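BamaA.19900.a (PDB 6VZZ) is an amoebal glucokinase that binds glucose and probably transfers a phosphate group from ATP to the sugar's 6-hydroxyl. Local coordinates at residues 227-231 against 232-236; 309-312 against 313-317. All coordinates share one frame; numbering follows the deposited sequence.

Interaction 1 of 2, residues 227-231 against 232-236; sequences VGPAN and AAYAE
Asn-231 and Tyr-234 close a tight turn that leads straight into helix 234-249. Two type I beta turns share Asn-231: Gly-228 to Asn-231, closed by Asn-231 N to Gly-228 O at 2.8 Å, and Asn-231 to Tyr-234, overlaid by an Asx turn. In that Asx turn, Asn-231 OD1 accepts the backbone N-H of Ala-233, the N-cap residue, at 2.8 Å; the N-H...O angle of 164° and the donor's place in the carbonyl plane, on a lone pair, mark a well-directed bond. CG of Asn-231 lies anti to its own N (chi1 -167°), which brings the amide alongside the chain that follows. The backbone bond of the same turn, Tyr-234 N to Asn-231 O at 3.1 Å, is different in geometry, since the donor sits well above the carbonyl plane. Thus both oxygens of one asparagine hold the approach to the helix.

The side chain of Tyr-234 then runs back over the first turn. Its CB lies 3.7 Å from Gly-228 O, and CG comes equally near to Pro-229 CA and Pro-229 O. Val-227 CG2 meets the ring edge in plane, 3.8 Å from CD1. Proline covers one face, its O on the CD2 side at 3.5 Å from CD2 and its CB above CE2. CE1 neighbours Pro-229 CA and Val-227 O, and CZ lies 4.0 Å from Pro-229 CA. At the tip, OH hydrogen-bonds Glu-242 of the second subunit, linking the turn to the dimer interface, where Pro-229 also packs on Ser-245 of that subunit. The ring also makes a CH-pi contact: Pro-229 CA stands 3.6 Å from the Tyr-234 ring centroid, 7° off the ring normal and therefore almost exactly over the centre of the face.

Interaction 2 of 2, residues 309-312 against 313-317; sequences MMLH and FKFLM
The ring of Phe-313 receives His-312 over one face and Met-309 at its edge. His-312 presents an edge, with CD2 lying 4.1 Å above the phenylalanine plane and displaced toward the rim; centroids 5.5 Å apart and planes at 76° make this a T-shaped (edge-to-face) pair. The methyl CE of Met-309 comes close to the plane of the same ring, an apolar CE-to-CE2 contact at the rim rather than over a face. The bend at chi2 of Met-309 (74°) turns the thioether so that the two side chains run side by side, one helical turn apart. Phe-315 has Leu-311 O in plane at its edge, 3.3 Å from CD1.

These groups ride on helix 303-327. Phe-313 N to Met-309 O at 2.9 Å is followed by Lys-314 N to Met-310 O, Phe-315 N to Leu-311 O and Leu-316 N to His-312 O, each from the N-H of residue i+4 to the carbonyl of residue i. Away from the aromatic pair, Leu-311 CD2 packs on the aliphatic CE of Lys-314 at 3.9 Å, while the lysine NZ forms a salt bridge with Glu-237 on helix 234-249. The helix packs on helix 263-276 (Leu-311 on Trp-272, His-312 on Leu-266) and, through Leu-316, on Leu-189 and Val-191 of strand 186-191, with the Leu-316 side chain about 11 Å from a bound glucose.

Across the contact the polar bonding is confined to the backbone, and side chains meet through carbon. His-312 ND1 bonds Ile-260 O; because a carbonyl can only accept, ND1 is the donor, and this bond probably helps fix the imidazole's rotation beside the phenylalanine face.

In the fold
Interaction 2 is a largely buried contact within helix 303-327, its centre about 16 Å from the centre of the chain, whereas the centre of interaction 1 lies about 30 Å from it, at the start of helix 234-249 and against the second subunit. Their chemistry follows: 227-236 relies on turn and Asx hydrogen bonding around a tyrosine at the subunit boundary, while 309-317 combines regular helical bonds with carbon packing inside the chain. The centres are about 15 Å apart, yet the contacts touch where Ala-233 CB meets Lys-314 NZ at 3.4 Å. A salt bridge from Glu-236 to Lys-307 also joins helices 234-249 and 303-327, with Val-227 packing on Arg-318.

Interaction 1 of 2, residues 227-231 against 232-236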
loop_
_atom_site.group_PDB
_atom_site.type_symbol
_atom_site.label_atom_id
_atom_site.label_comp_id
_atom_site.label_asym_id
_atom_site.label_seq_id
_atom_site.Cartn_x
_atom_site.Cartn_y
_atom_site.Cartn_z
ATOM N N VAL A 227 16.585 3.493 -10.959
ATOM C CA VAL A 227 17.622 2.655 -10.363
ATOM C C VAL A 227 18.648 3.554 -9.694
ATOM O O VAL A 227 18.586 4.785 -9.815
ATOM C CB VAL A 227 18.328 1.753 -11.392
ATOM C CG1 VAL A 227 17.424 0.660 -11.868
ATOM C CG2 VAL A 227 18.851 2.584 -12.560
ATOM N N GLY A 228 19.622 2.936 -9.025
ATOM C CA GLY A 228 20.749 3.657 -8.494
ATOM C C GLY A 228 21.609 4.257 -9.591
ATOM O O GLY A 228 21.803 3.668 -10.662
ATOM N N PRO A 229 22.144 5.454 -9.334
ATOM C CA PRO A 229 22.955 6.144 -10.357
ATOM C C PRO A 229 24.150 5.350 -10.864
ATOM O O PRO A 229 24.599 5.599 -11.988
ATOM C CB PRO A 229 23.399 7.422 -9.636
ATOM C CG PRO A 229 22.282 7.684 -8.644
ATOM C CD PRO A 229 21.825 6.322 -8.185
ATOM N N ALA A 230 24.672 4.401 -10.092
ATOM C CA ALA A 230 25.788 3.575 -10.540
ATOM C C ALA A 230 25.343 2.301 -11.245
ATOM O O ALA A 230 26.195 1.560 -11.739
ATOM C CB ALA A 230 26.686 3.208 -9.354
ATOM N N ASN A 231 24.041 2.016 -11.280
ATOM C CA ASN A 231 23.543 0.859 -12.012
ATOM C C ASN A 231 23.872 1.001 -13.496
ATOM O O ASN A 231 23.809 2.097 -14.057
ATOM C CB ASN A 231 22.031 0.740 -11.799
ATOM C CG ASN A 231 21.465 -0.592 -12.252
ATOM O OD1 ASN A 231 21.407 -0.887 -13.442
ATOM N ND2 ASN A 231 21.000 -1.385 -11.298
ATOM N N ALA A 232 24.230 -0.113 -14.138
ATOM C CA ALA A 232 24.602 -0.051 -15.549
ATOM C C ALA A 232 23.433 0.332 -16.442
ATOM O O ALA A 232 23.649 0.733 -17.592
ATOM C CB ALA A 232 25.165 -1.390 -16.015
ATOM N N ALA A 233 22.201 0.204 -15.952
ATOM C CA ALA A 233 21.019 0.531 -16.731
ATOM C C ALA A 233 20.524 1.952 -16.480
ATOM O O ALA A 233 19.450 2.316 -16.970
ATOM C CB ALA A 233 19.902 -0.476 -16.435
ATOM N N TYR A 234 21.286 2.762 -15.742
ATOM C CA TYR A 234 20.781 4.051 -15.279
ATOM C C TYR A 234 20.585 5.027 -16.436
ATOM O O TYR A 234 19.547 5.694 -16.530
ATOM C CB TYR A 234 21.731 4.624 -14.231
ATOM C CG TYR A 234 21.342 5.989 -13.693
ATOM C CD1 TYR A 234 20.198 6.151 -12.922
ATOM C CD2 TYR A 234 22.133 7.113 -13.940
ATOM C CE1 TYR A 234 19.847 7.384 -12.413
ATOM C CE2 TYR A 234 21.784 8.360 -13.431
ATOM C CZ TYR A 234 20.632 8.478 -12.664
ATOM O OH TYR A 234 20.258 9.695 -12.143
ATOM N N ALA A 235 21.575 5.126 -17.326
ATOM C CA ALA A 235 21.467 6.048 -18.451
ATOM C C ALA A 235 20.349 5.639 -19.401
ATOM O O ALA A 235 19.595 6.495 -19.885
ATOM C CB ALA A 235 22.796 6.124 -19.196
ATOM N N GLU A 236 20.225 4.340 -19.684
ATOM C CA GLU A 236 19.237 3.903 -20.662
ATOM C C GLU A 236 17.828 3.906 -20.082
ATOM O O GLU A 236 16.867 4.166 -20.817
ATOM C CB GLU A 236 19.592 2.515 -21.215
ATOM C CG GLU A 236 19.294 1.339 -20.291
ATOM C CD GLU A 236 19.194 0.000 -21.034
ATOM O OE1 GLU A 236 19.565 -0.066 -22.237
ATOM O OE2 GLU A 236 18.734 -0.985 -20.404
#

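Interaction 2 of 2, residues 309-312 against 313-317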
loop_
_atom_site.group_PDB
_atom_site.type_symbol
_atom_site.label_atom_id
_atom_site.label_comp_id
_atom_site.label_asym_id
_atom_site.label_seq_id
_atom_site.Cartn_x
_atom_site.Cartn_y
_atom_site.Cartn_z
ATOM N N MET A 309 10.954 -6.780 -23.473
ATOM C CA MET A 309 10.328 -7.652 -22.485
ATOM C C MET A 309 11.119 -7.658 -21.178
ATOM O O MET A 309 10.537 -7.669 -20.088
ATOM C CB MET A 309 10.212 -9.062 -23.057
ATOM C CG MET A 309 9.264 -9.975 -22.328
ATOM S SD MET A 309 7.553 -9.533 -22.661
ATOM C CE MET A 309 6.695 -10.733 -21.660
ATOM N N MET A 310 12.450 -7.648 -21.278
ATOM C CA MET A 310 13.308 -7.518 -20.105
ATOM C C MET A 310 12.929 -6.298 -19.272
ATOM O O MET A 310 12.744 -6.388 -18.053
ATOM C CB MET A 310 14.764 -7.429 -20.556
ATOM C CG MET A 310 15.786 -7.727 -19.486
ATOM S SD MET A 310 15.560 -9.389 -18.831
ATOM C CE MET A 310 14.832 -8.998 -17.240
ATOM N N LEU A 311 12.824 -5.135 -19.919
ATOM C CA LEU A 311 12.480 -3.919 -19.191
ATOM C C LEU A 311 11.053 -3.978 -18.675
ATOM O O LEU A 311 10.762 -3.499 -17.573
ATOM C CB LEU A 311 12.673 -2.701 -20.086
ATOM C CG LEU A 311 14.125 -2.340 -20.353
ATOM C CD1 LEU A 311 14.267 -1.786 -21.742
ATOM C CD2 LEU A 311 14.578 -1.328 -19.321
ATOM N N HIS A 312 10.153 -4.550 -19.473
ATOM C CA HIS A 312 8.772 -4.759 -19.051
ATOM C C HIS A 312 8.732 -5.488 -17.713
ATOM O O HIS A 312 8.179 -4.986 -16.729
ATOM C CB HIS A 312 8.042 -5.540 -20.147
ATOM C CG HIS A 312 6.631 -5.905 -19.820
ATOM N ND1 HIS A 312 5.620 -4.973 -19.733
ATOM C CD2 HIS A 312 6.053 -7.110 -19.606
ATOM C CE1 HIS A 312 4.483 -5.588 -19.458
ATOM N NE2 HIS A 312 4.719 -6.885 -19.373
ATOM N N PHE A 313 9.380 -6.652 -17.644
ATOM C CA PHE A 313 9.349 -7.434 -16.417
ATOM C C PHE A 313 10.228 -6.832 -15.339
ATOM O O PHE A 313 9.959 -7.025 -14.145
ATOM C CB PHE A 313 9.750 -8.874 -16.698
ATOM C CG PHE A 313 8.583 -9.762 -16.935
ATOM C CD1 PHE A 313 7.710 -10.054 -15.901
ATOM C CD2 PHE A 313 8.327 -10.277 -18.187
ATOM C CE1 PHE A 313 6.615 -10.860 -16.107
ATOM C CE2 PHE A 313 7.227 -11.086 -18.396
ATOM C CZ PHE A 313 6.369 -11.376 -17.354
ATOM N N LYS A 314 11.272 -6.098 -15.728
ATOM C CA LYS A 314 12.078 -5.405 -14.731
ATOM C C LYS A 314 11.222 -4.444 -13.918
ATOM O O LYS A 314 11.300 -4.411 -12.684
ATOM C CB LYS A 314 13.236 -4.672 -15.403
ATOM C CG LYS A 314 14.112 -3.922 -14.420
ATOM C CD LYS A 314 15.568 -3.898 -14.858
ATOM C CE LYS A 314 15.828 -2.819 -15.888
ATOM N NZ LYS A 314 17.300 -2.575 -16.077
ATOM N N PHE A 315 10.366 -3.673 -14.589
ATOM C CA PHE A 315 9.553 -2.717 -13.849
ATOM C C PHE A 315 8.433 -3.404 -13.087
ATOM O O PHE A 315 8.004 -2.898 -12.045
ATOM C CB PHE A 315 9.004 -1.641 -14.779
ATOM C CG PHE A 315 9.973 -0.528 -15.024
ATOM C CD1 PHE A 315 10.972 -0.660 -15.982
ATOM C CD2 PHE A 315 9.914 0.635 -14.273
ATOM C CE1 PHE A 315 11.888 0.361 -16.197
ATOM C CE2 PHE A 315 10.817 1.655 -14.480
ATOM C CZ PHE A 315 11.809 1.523 -15.447
ATOM N N LEU A 316 7.958 -4.554 -13.567
ATOM C CA LEU A 316 7.053 -5.348 -12.740
ATOM C C LEU A 316 7.746 -5.782 -11.452
ATOM O O LEU A 316 7.164 -5.698 -10.366
ATOM C CB LEU A 316 6.545 -6.566 -13.513
ATOM C CG LEU A 316 5.754 -7.554 -12.644
ATOM C CD1 LEU A 316 4.420 -6.962 -12.237
ATOM C CD2 LEU A 316 5.560 -8.871 -13.355
ATOM N N MET A 317 9.003 -6.224 -11.550
ATOM C CA MET A 317 9.736 -6.593 -10.346
ATOM C C MET A 317 9.989 -5.389 -9.440
ATOM O O MET A 317 10.058 -5.547 -8.218
ATOM C CB MET A 317 11.060 -7.265 -10.712
ATOM C CG MET A 317 10.925 -8.643 -11.337
ATOM S SD MET A 317 10.198 -9.859 -10.218
ATOM C CE MET A 317 8.619 -10.158 -10.991
#